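Local coordinates for protein probable transcriptional regulator (Pseudomonas aeruginosa, PDB 2HR3) that probably regulates transcription as a dimeric DNA-binding protein of the MarR family, using a winged helix-turn-helix domain in each subunit, at residues 35-47 with 60-74. Residues are numbered along the deposited sequence; the frame is centred on the assembly and turned at random.
Sequences FSQLVVLGAIDRL and ERMRSSNLAALLREL
R46 NH2 reaches the carboxylate of E60 at atom OE2 over 3.0 Å, the one salt bridge between residues 35-47 and 60-74. Its N-H···O angle of 129° marks the hydrogen bond as weak, although OE2 lies near the guanidinium plane, at its edge. The bend of the E60 chain at chi2 lays the carboxylate against helix 35-46. There A43 CB touches E60 OE2 at 3.5 Å, and V39 CG1 stands beside E60 OE1, so the acid rests on aliphatic carbon as well as on its ion pair.

Apart from this bridge, the contact is mainly apolar and turns on V40. Its side chain is a knob in a hole formed by L67, L70, L71 and L74 of helix 64-74. With CG1 anti to the backbone N (chi1 173°), the two methyls point to different parts of the hole. V40 CG1 meets L74 CD1 at 3.4 Å and also packs on L71 CD2. V40 CG2 faces L70 CD1 at 3.7 Å, and L67 CD1 touches both methyls. Selenomethionine M62 adds its SE 4.3 Å from V40 CG2. L74 spreads further, L74 CD2 packing against L41 CD1 at 3.8 Å and passing alongside the aliphatic part of Q37. S36 CB touches L70 CD2, while its hydroxyl is bonded to P32 O and V33 O and to R63 of the second subunit.

The axes of helix 35-46 and helix 64-74 approach to 10.2 Å and are nearly perpendicular; V40 lies at the centre of the apolar contact, with S36-L70 and L41-L74 flanking it. I80 of strand 80-83 also touches L41, L71 and L74, extending the core toward the wing. Helices 53-59 and 64-76 match the helix-turn-helix of MarR proteins, the latter probably being the recognition helix. The chemistry thus implies that this helix is seated on helix 32-46 chiefly by branched aliphatic packing, with a weakly hydrogen-bonded ion pair at the turn before it.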
ATOM      1  N   PHE A  35      -8.491  -0.643  10.820  1.00 67.90           N
ATOM      2  CA  PHE A  35      -7.600  -0.522   9.672  1.00 68.53           C
ATOM      3  C   PHE A  35      -8.231   0.250   8.511  1.00 67.53           C
ATOM      4  O   PHE A  35      -7.591   1.098   7.889  1.00 69.55           O
ATOM      5  CB  PHE A  35      -7.084  -1.867   9.181  1.00 69.69           C
ATOM      6  CG  PHE A  35      -6.123  -1.711   8.037  1.00 72.45           C
ATOM      7  CD1 PHE A  35      -6.489  -2.065   6.728  1.00 74.62           C
ATOM      8  CD2 PHE A  35      -4.890  -1.080   8.242  1.00 75.64           C
ATOM      9  CE1 PHE A  35      -5.606  -1.856   5.643  1.00 75.90           C
ATOM     10  CE2 PHE A  35      -4.005  -0.849   7.161  1.00 76.48           C
ATOM     11  CZ  PHE A  35      -4.374  -1.232   5.861  1.00 75.10           C
ATOM     12  N   SER A  36      -9.469  -0.065   8.199  1.00 66.65           N
ATOM     13  CA  SER A  36     -10.186   0.610   7.133  1.00 67.09           C
ATOM     14  C   SER A  36     -10.272   2.106   7.396  1.00 66.28           C
ATOM     15  O   SER A  36     -10.165   2.926   6.480  1.00 66.61           O
ATOM     16  CB  SER A  36     -11.601   0.040   7.018  1.00 67.32           C
ATOM     17  OG  SER A  36     -12.046  -0.450   8.268  1.00 68.45           O
ATOM     18  N   GLN A  37     -10.422   2.430   8.674  1.00 64.76           N
ATOM     19  CA  GLN A  37     -10.526   3.789   9.141  1.00 63.47           C
ATOM     20  C   GLN A  37      -9.262   4.586   9.128  1.00 62.12           C
ATOM     21  O   GLN A  37      -9.250   5.780   8.830  1.00 62.32           O
ATOM     22  CB  GLN A  37     -11.046   3.741  10.559  1.00 63.40           C
ATOM     23  CG  GLN A  37     -12.503   3.509  10.524  1.00 61.78           C
ATOM     24  CD  GLN A  37     -13.100   3.248  11.886  1.00 60.77           C
ATOM     25  OE1 GLN A  37     -14.335   3.183  11.978  1.00 59.79           O
ATOM     26  NE2 GLN A  37     -12.253   3.135  12.948  1.00 50.71           N
ATOM     27  N   LEU A  38      -8.195   3.911   9.463  1.00 61.01           N
ATOM     28  CA  LEU A  38      -6.859   4.468   9.403  1.00 60.53           C
ATOM     29  C   LEU A  38      -6.460   4.939   8.023  1.00 58.96           C
ATOM     30  O   LEU A  38      -5.935   6.004   7.896  1.00 57.36           O
ATOM     31  CB  LEU A  38      -5.866   3.415   9.832  1.00 60.78           C
ATOM     32  CG  LEU A  38      -4.733   4.070  10.607  1.00 64.54           C
ATOM     33  CD1 LEU A  38      -5.054   4.313  12.101  1.00 61.74           C
ATOM     34  CD2 LEU A  38      -3.500   3.228  10.410  1.00 68.95           C
ATOM     35  N   VAL A  39      -6.674   4.080   7.028  1.00 58.61           N
ATOM     36  CA  VAL A  39      -6.483   4.396   5.606  1.00 59.17           C
ATOM     37  C   VAL A  39      -7.210   5.684   5.228  1.00 57.97           C
ATOM     38  O   VAL A  39      -6.583   6.603   4.744  1.00 58.09           O
ATOM     39  CB  VAL A  39      -7.050   3.236   4.700  1.00 60.02           C
ATOM     40  CG1 VAL A  39      -7.172   3.635   3.287  1.00 60.14           C
ATOM     41  CG2 VAL A  39      -6.211   1.972   4.830  1.00 63.10           C
ATOM     42  N   VAL A  40      -8.518   5.775   5.518  1.00 55.51           N
ATOM     43  CA  VAL A  40      -9.249   7.000   5.220  1.00 54.44           C
ATOM     44  C   VAL A  40      -8.580   8.203   5.903  1.00 53.84           C
ATOM     45  O   VAL A  40      -8.299   9.236   5.270  1.00 54.28           O
ATOM     46  CB  VAL A  40     -10.781   6.841   5.581  1.00 54.64           C
ATOM     47  CG1 VAL A  40     -11.545   8.162   5.448  1.00 55.95           C
ATOM     48  CG2 VAL A  40     -11.399   5.767   4.697  1.00 52.62           C
ATOM     49  N   LEU A  41      -8.309   8.066   7.188  1.00 53.69           N
ATOM     50  CA  LEU A  41      -7.644   9.118   8.000  1.00 53.96           C
ATOM     51  C   LEU A  41      -6.305   9.566   7.472  1.00 53.97           C
ATOM     52  O   LEU A  41      -5.939  10.768   7.485  1.00 54.21           O
ATOM     53  CB  LEU A  41      -7.393   8.574   9.413  1.00 54.34           C
ATOM     54  CG  LEU A  41      -8.086   9.088  10.694  1.00 54.89           C
ATOM     55  CD1 LEU A  41      -9.490   9.557  10.492  1.00 54.75           C
ATOM     56  CD2 LEU A  41      -7.956   8.039  11.737  1.00 56.84           C
ATOM     57  N   GLY A  42      -5.535   8.579   7.035  1.00 53.54           N
ATOM     58  CA  GLY A  42      -4.215   8.883   6.605  1.00 54.16           C
ATOM     59  C   GLY A  42      -4.262   9.588   5.289  1.00 53.29           C
ATOM     60  O   GLY A  42      -3.462  10.446   5.059  1.00 54.55           O
ATOM     61  N   ALA A  43      -5.148   9.129   4.413  1.00 54.03           N
ATOM     62  CA  ALA A  43      -5.481   9.782   3.202  1.00 56.93           C
ATOM     63  C   ALA A  43      -5.872  11.249   3.345  1.00 58.98           C
ATOM     64  O   ALA A  43      -5.381  12.098   2.602  1.00 62.05           O
ATOM     65  CB  ALA A  43      -6.555   9.009   2.511  1.00 57.53           C
ATOM     66  N   ILE A  44      -6.720  11.580   4.314  1.00 60.53           N
ATOM     67  CA  ILE A  44      -7.116  12.989   4.533  1.00 60.90           C
ATOM     68  C   ILE A  44      -5.936  13.872   4.953  1.00 62.47           C
ATOM     69  O   ILE A  44      -5.878  15.064   4.625  1.00 61.66           O
ATOM     70  CB  ILE A  44      -8.169  13.054   5.678  1.00 60.11           C
ATOM     71  CG1 ILE A  44      -9.518  12.531   5.186  1.00 61.68           C
ATOM     72  CG2 ILE A  44      -8.280  14.411   6.251  1.00 59.38           C
ATOM     73  CD1 ILE A  44     -10.472  12.121   6.257  1.00 58.85           C
ATOM     74  N   ASP A  45      -5.053  13.314   5.792  1.00 64.26           N
ATOM     75  CA  ASP A  45      -3.925  14.078   6.299  1.00 65.49           C
ATOM     76  C   ASP A  45      -2.935  14.275   5.152  1.00 66.27           C
ATOM     77  O   ASP A  45      -2.402  15.361   4.957  1.00 65.54           O
ATOM     78  CB  ASP A  45      -3.303  13.342   7.460  1.00 66.22           C
ATOM     79  CG  ASP A  45      -1.928  13.913   7.862  1.00 69.39           C
ATOM     80  OD1 ASP A  45      -1.897  15.041   8.440  1.00 71.83           O
ATOM     81  OD2 ASP A  45      -0.897  13.212   7.607  1.00 72.49           O
ATOM     82  N   ARG A  46      -2.750  13.226   4.363  1.00 67.78           N
ATOM     83  CA  ARG A  46      -1.902  13.333   3.216  1.00 69.88           C
ATOM     84  C   ARG A  46      -2.343  14.469   2.317  1.00 69.93           C
ATOM     85  O   ARG A  46      -1.517  15.309   1.989  1.00 70.51           O
ATOM     86  CB  ARG A  46      -1.832  12.021   2.449  1.00 70.28           C
ATOM     87  CG  ARG A  46      -0.886  11.024   3.139  1.00 75.84           C
ATOM     88  CD  ARG A  46      -0.367   9.933   2.221  1.00 78.89           C
ATOM     89  NE  ARG A  46      -1.433   9.108   1.673  1.00 81.61           N
ATOM     90  CZ  ARG A  46      -2.041   8.105   2.303  1.00 80.52           C
ATOM     91  NH1 ARG A  46      -1.718   7.777   3.541  1.00 83.69           N
ATOM     92  NH2 ARG A  46      -2.992   7.414   1.671  1.00 80.00           N
ATOM     93  N   LEU A  47      -3.635  14.509   1.951  1.00 70.40           N
ATOM     94  CA  LEU A  47      -4.183  15.540   1.029  1.00 70.00           C
ATOM     95  C   LEU A  47      -4.361  16.906   1.651  1.00 69.55           C
ATOM     96  O   LEU A  47      -4.939  17.823   1.015  1.00 70.63           O
ATOM     97  CB  LEU A  47      -5.526  15.110   0.450  1.00 69.73           C
ATOM     98  CG  LEU A  47      -5.494  13.874  -0.424  1.00 70.72           C
ATOM     99  CD1 LEU A  47      -6.929  13.354  -0.550  1.00 69.58           C
ATOM    100  CD2 LEU A  47      -4.816  14.142  -1.776  1.00 68.55           C
ATOM    101  N   GLU A  60      -7.637   7.524  -3.441  1.00 71.54           N
ATOM    102  CA  GLU A  60      -7.539   6.206  -2.826  1.00 72.11           C
ATOM    103  C   GLU A  60      -8.156   5.202  -3.787  1.00 72.09           C
ATOM    104  O   GLU A  60      -8.398   4.066  -3.419  1.00 71.38           O
ATOM    105  CB  GLU A  60      -8.269   6.228  -1.492  1.00 71.72           C
ATOM    106  CG  GLU A  60      -7.563   7.083  -0.526  1.00 75.18           C
ATOM    107  CD  GLU A  60      -6.132   6.582  -0.260  1.00 81.00           C
ATOM    108  OE1 GLU A  60      -5.952   5.366   0.017  1.00 84.81           O
ATOM    109  OE2 GLU A  60      -5.187   7.404  -0.327  1.00 86.11           O
ATOM    110  N   ARG A  61      -8.397   5.639  -5.031  1.00 72.08           N
ATOM    111  CA  ARG A  61      -9.124   4.827  -6.021  1.00 73.19           C
ATOM    112  C   ARG A  61     -10.265   4.084  -5.313  1.00 74.26           C
ATOM    113  O   ARG A  61     -10.661   2.963  -5.662  1.00 74.00           O
ATOM    114  CB  ARG A  61      -8.193   3.866  -6.787  1.00 72.97           C
ATOM    115  CG  ARG A  61      -6.718   4.334  -6.899  1.00 71.11           C
ATOM    116  CD  ARG A  61      -6.595   5.569  -7.827  1.00 67.02           C
ATOM    117  NE  ARG A  61      -7.257   5.340  -9.120  1.00 64.53           N
ATOM    118  CZ  ARG A  61      -8.327   5.995  -9.581  1.00 65.74           C
ATOM    119  NH1 ARG A  61      -8.920   6.947  -8.830  1.00 66.50           N
ATOM    120  NH2 ARG A  61      -8.835   5.676 -10.789  1.00 61.01           N
HETATM  121  N   MSE A  62     -10.816   4.762  -4.331  1.00 75.54           N
HETATM  122  CA  MSE A  62     -11.874   4.199  -3.569  1.00 78.47           C
HETATM  123  C   MSE A  62     -13.145   4.544  -4.262  1.00 75.72           C
HETATM  124  O   MSE A  62     -13.238   5.587  -4.884  1.00 74.60           O
HETATM  125  CB  MSE A  62     -11.911   4.818  -2.206  1.00 78.00           C
HETATM  126  CG  MSE A  62     -10.980   4.208  -1.269  1.00 82.89           C
HETATM  127 SE   MSE A  62     -11.517   4.806   0.514  1.00 91.81          SE
HETATM  128  CE  MSE A  62     -13.229   3.748   0.747  1.00 88.25           C
ATOM    129  N   ARG A  63     -14.120   3.672  -4.078  1.00 74.44           N
ATOM    130  CA  ARG A  63     -15.440   3.846  -4.592  1.00 73.72           C
ATOM    131  C   ARG A  63     -16.253   4.863  -3.770  1.00 73.19           C
ATOM    132  O   ARG A  63     -16.304   4.801  -2.545  1.00 72.60           O
ATOM    133  CB  ARG A  63     -16.112   2.471  -4.661  1.00 73.89           C
ATOM    134  CG  ARG A  63     -15.444   1.603  -5.772  1.00 74.02           C
ATOM    135  CD  ARG A  63     -15.702   0.093  -5.667  1.00 72.92           C
ATOM    136  NE  ARG A  63     -16.836  -0.350  -6.486  1.00 69.48           N
ATOM    137  CZ  ARG A  63     -17.089  -1.612  -6.787  1.00 66.93           C
ATOM    138  NH1 ARG A  63     -16.293  -2.591  -6.351  1.00 69.91           N
ATOM    139  NH2 ARG A  63     -18.119  -1.894  -7.556  1.00 65.99           N
ATOM    140  N   SER A  64     -16.853   5.823  -4.477  1.00 72.88           N
ATOM    141  CA  SER A  64     -17.763   6.831  -3.878  1.00 71.90           C
ATOM    142  C   SER A  64     -18.703   6.203  -2.839  1.00 71.54           C
ATOM    143  O   SER A  64     -18.703   6.582  -1.668  1.00 71.14           O
ATOM    144  CB  SER A  64     -18.544   7.549  -4.991  1.00 71.20           C
ATOM    145  OG  SER A  64     -19.035   8.824  -4.575  1.00 70.46           O
ATOM    146  N   SER A  65     -19.459   5.199  -3.267  1.00 71.82           N
ATOM    147  CA  SER A  65     -20.409   4.465  -2.389  1.00 72.17           C
ATOM    148  C   SER A  65     -19.817   4.023  -1.051  1.00 71.65           C
ATOM    149  O   SER A  65     -20.508   3.974  -0.063  1.00 72.32           O
ATOM    150  CB  SER A  65     -20.996   3.224  -3.123  1.00 72.39           C
ATOM    151  OG  SER A  65     -19.981   2.236  -3.413  1.00 73.41           O
ATOM    152  N   ASN A  66     -18.529   3.711  -1.036  1.00 71.36           N
ATOM    153  CA  ASN A  66     -17.888   2.947   0.053  1.00 70.56           C
ATOM    154  C   ASN A  66     -17.271   3.829   1.150  1.00 69.34           C
ATOM    155  O   ASN A  66     -17.419   3.603   2.358  1.00 68.21           O
ATOM    156  CB  ASN A  66     -16.805   2.093  -0.600  1.00 70.66           C
ATOM    157  CG  ASN A  66     -16.229   1.114   0.337  1.00 73.27           C
ATOM    158  OD1 ASN A  66     -15.306   1.431   1.098  1.00 78.08           O
ATOM    159  ND2 ASN A  66     -16.779  -0.100   0.331  1.00 76.85           N
ATOM    160  N   LEU A  67     -16.546   4.832   0.662  1.00 68.69           N
ATOM    161  CA  LEU A  67     -16.134   6.016   1.401  1.00 67.66           C
ATOM    162  C   LEU A  67     -17.283   6.735   2.155  1.00 67.10           C
ATOM    163  O   LEU A  67     -17.090   7.309   3.244  1.00 65.53           O
ATOM    164  CB  LEU A  67     -15.493   7.010   0.414  1.00 67.22           C
ATOM    165  CG  LEU A  67     -14.774   8.135   1.169  1.00 67.12           C
ATOM    166  CD1 LEU A  67     -13.782   7.591   2.243  1.00 65.33           C
ATOM    167  CD2 LEU A  67     -14.110   9.056   0.227  1.00 67.05           C
ATOM    168  N   ALA A  68     -18.469   6.724   1.564  1.00 66.80           N
ATOM    169  CA  ALA A  68     -19.574   7.469   2.155  1.00 66.95           C
ATOM    170  C   ALA A  68     -19.827   6.839   3.518  1.00 66.01           C
ATOM    171  O   ALA A  68     -19.916   7.513   4.532  1.00 67.06           O
ATOM    172  CB  ALA A  68     -20.786   7.433   1.250  1.00 66.76           C
ATOM    173  N   ALA A  69     -19.801   5.529   3.538  1.00 65.17           N
ATOM    174  CA  ALA A  69     -20.051   4.778   4.745  1.00 64.83           C
ATOM    175  C   ALA A  69     -18.947   4.800   5.809  1.00 64.46           C
ATOM    176  O   ALA A  69     -19.253   4.751   7.000  1.00 64.07           O
ATOM    177  CB  ALA A  69     -20.385   3.330   4.351  1.00 65.38           C
ATOM    178  N   LEU A  70     -17.668   4.792   5.402  1.00 64.25           N
ATOM    179  CA  LEU A  70     -16.558   4.892   6.363  1.00 63.42           C
ATOM    180  C   LEU A  70     -16.455   6.300   6.909  1.00 63.07           C
ATOM    181  O   LEU A  70     -15.979   6.502   8.008  1.00 62.35           O
ATOM    182  CB  LEU A  70     -15.219   4.538   5.715  1.00 64.11           C
ATOM    183  CG  LEU A  70     -14.974   3.071   5.367  1.00 63.91           C
ATOM    184  CD1 LEU A  70     -13.876   2.989   4.384  1.00 64.12           C
ATOM    185  CD2 LEU A  70     -14.653   2.281   6.618  1.00 64.83           C
ATOM    186  N   LEU A  71     -16.855   7.275   6.110  1.00 63.66           N
ATOM    187  CA  LEU A  71     -16.871   8.680   6.532  1.00 64.32           C
ATOM    188  C   LEU A  71     -17.945   8.858   7.548  1.00 65.05           C
ATOM    189  O   LEU A  71     -17.744   9.518   8.551  1.00 65.22           O
ATOM    190  CB  LEU A  71     -17.117   9.618   5.358  1.00 63.48           C
ATOM    191  CG  LEU A  71     -15.944   9.797   4.399  1.00 63.28           C
ATOM    192  CD1 LEU A  71     -16.345  10.882   3.349  1.00 62.20           C
ATOM    193  CD2 LEU A  71     -14.584  10.127   5.146  1.00 61.90           C
ATOM    194  N   ARG A  72     -19.083   8.236   7.291  1.00 66.08           N
ATOM    195  CA  ARG A  72     -20.099   8.112   8.308  1.00 67.72           C
ATOM    196  C   ARG A  72     -19.587   7.559   9.632  1.00 67.25           C
ATOM    197  O   ARG A  72     -19.894   8.139  10.681  1.00 67.50           O
ATOM    198  CB  ARG A  72     -21.286   7.297   7.777  1.00 67.97           C
ATOM    199  CG  ARG A  72     -22.195   8.148   6.849  1.00 70.09           C
ATOM    200  CD  ARG A  72     -23.537   7.478   6.542  1.00 71.20           C
ATOM    201  NE  ARG A  72     -23.476   6.642   5.324  1.00 73.81           N
ATOM    202  CZ  ARG A  72     -23.141   5.344   5.269  1.00 74.63           C
ATOM    203  NH1 ARG A  72     -22.780   4.653   6.356  1.00 75.21           N
ATOM    204  NH2 ARG A  72     -23.156   4.717   4.094  1.00 75.66           N
ATOM    205  N   GLU A  73     -18.805   6.480   9.620  1.00 66.69           N
ATOM    206  CA  GLU A  73     -18.347   5.900  10.911  1.00 67.80           C
ATOM    207  C   GLU A  73     -17.375   6.782  11.685  1.00 66.74           C
ATOM    208  O   GLU A  73     -17.390   6.845  12.916  1.00 66.78           O
ATOM    209  CB  GLU A  73     -17.663   4.552  10.715  1.00 67.56           C
ATOM    210  CG  GLU A  73     -18.395   3.573   9.801  1.00 70.18           C
ATOM    211  CD  GLU A  73     -17.553   2.331   9.521  1.00 71.78           C
ATOM    212  OE1 GLU A  73     -16.852   1.904  10.467  1.00 76.53           O
ATOM    213  OE2 GLU A  73     -17.563   1.809   8.363  1.00 77.82           O
ATOM    214  N   LEU A  74     -16.475   7.400  10.928  1.00 66.43           N
ATOM    215  CA  LEU A  74     -15.465   8.329  11.434  1.00 65.78           C
ATOM    216  C   LEU A  74     -16.032   9.561  12.151  1.00 64.77           C
ATOM    217  O   LEU A  74     -15.479   9.956  13.164  1.00 64.72           O
ATOM    218  CB  LEU A  74     -14.557   8.792  10.275  1.00 65.90           C
ATOM    219  CG  LEU A  74     -13.525   7.740   9.869  1.00 66.75           C
ATOM    220  CD1 LEU A  74     -12.727   8.235   8.651  1.00 64.53           C
ATOM    221  CD2 LEU A  74     -12.588   7.383  11.060  1.00 65.10           C
TER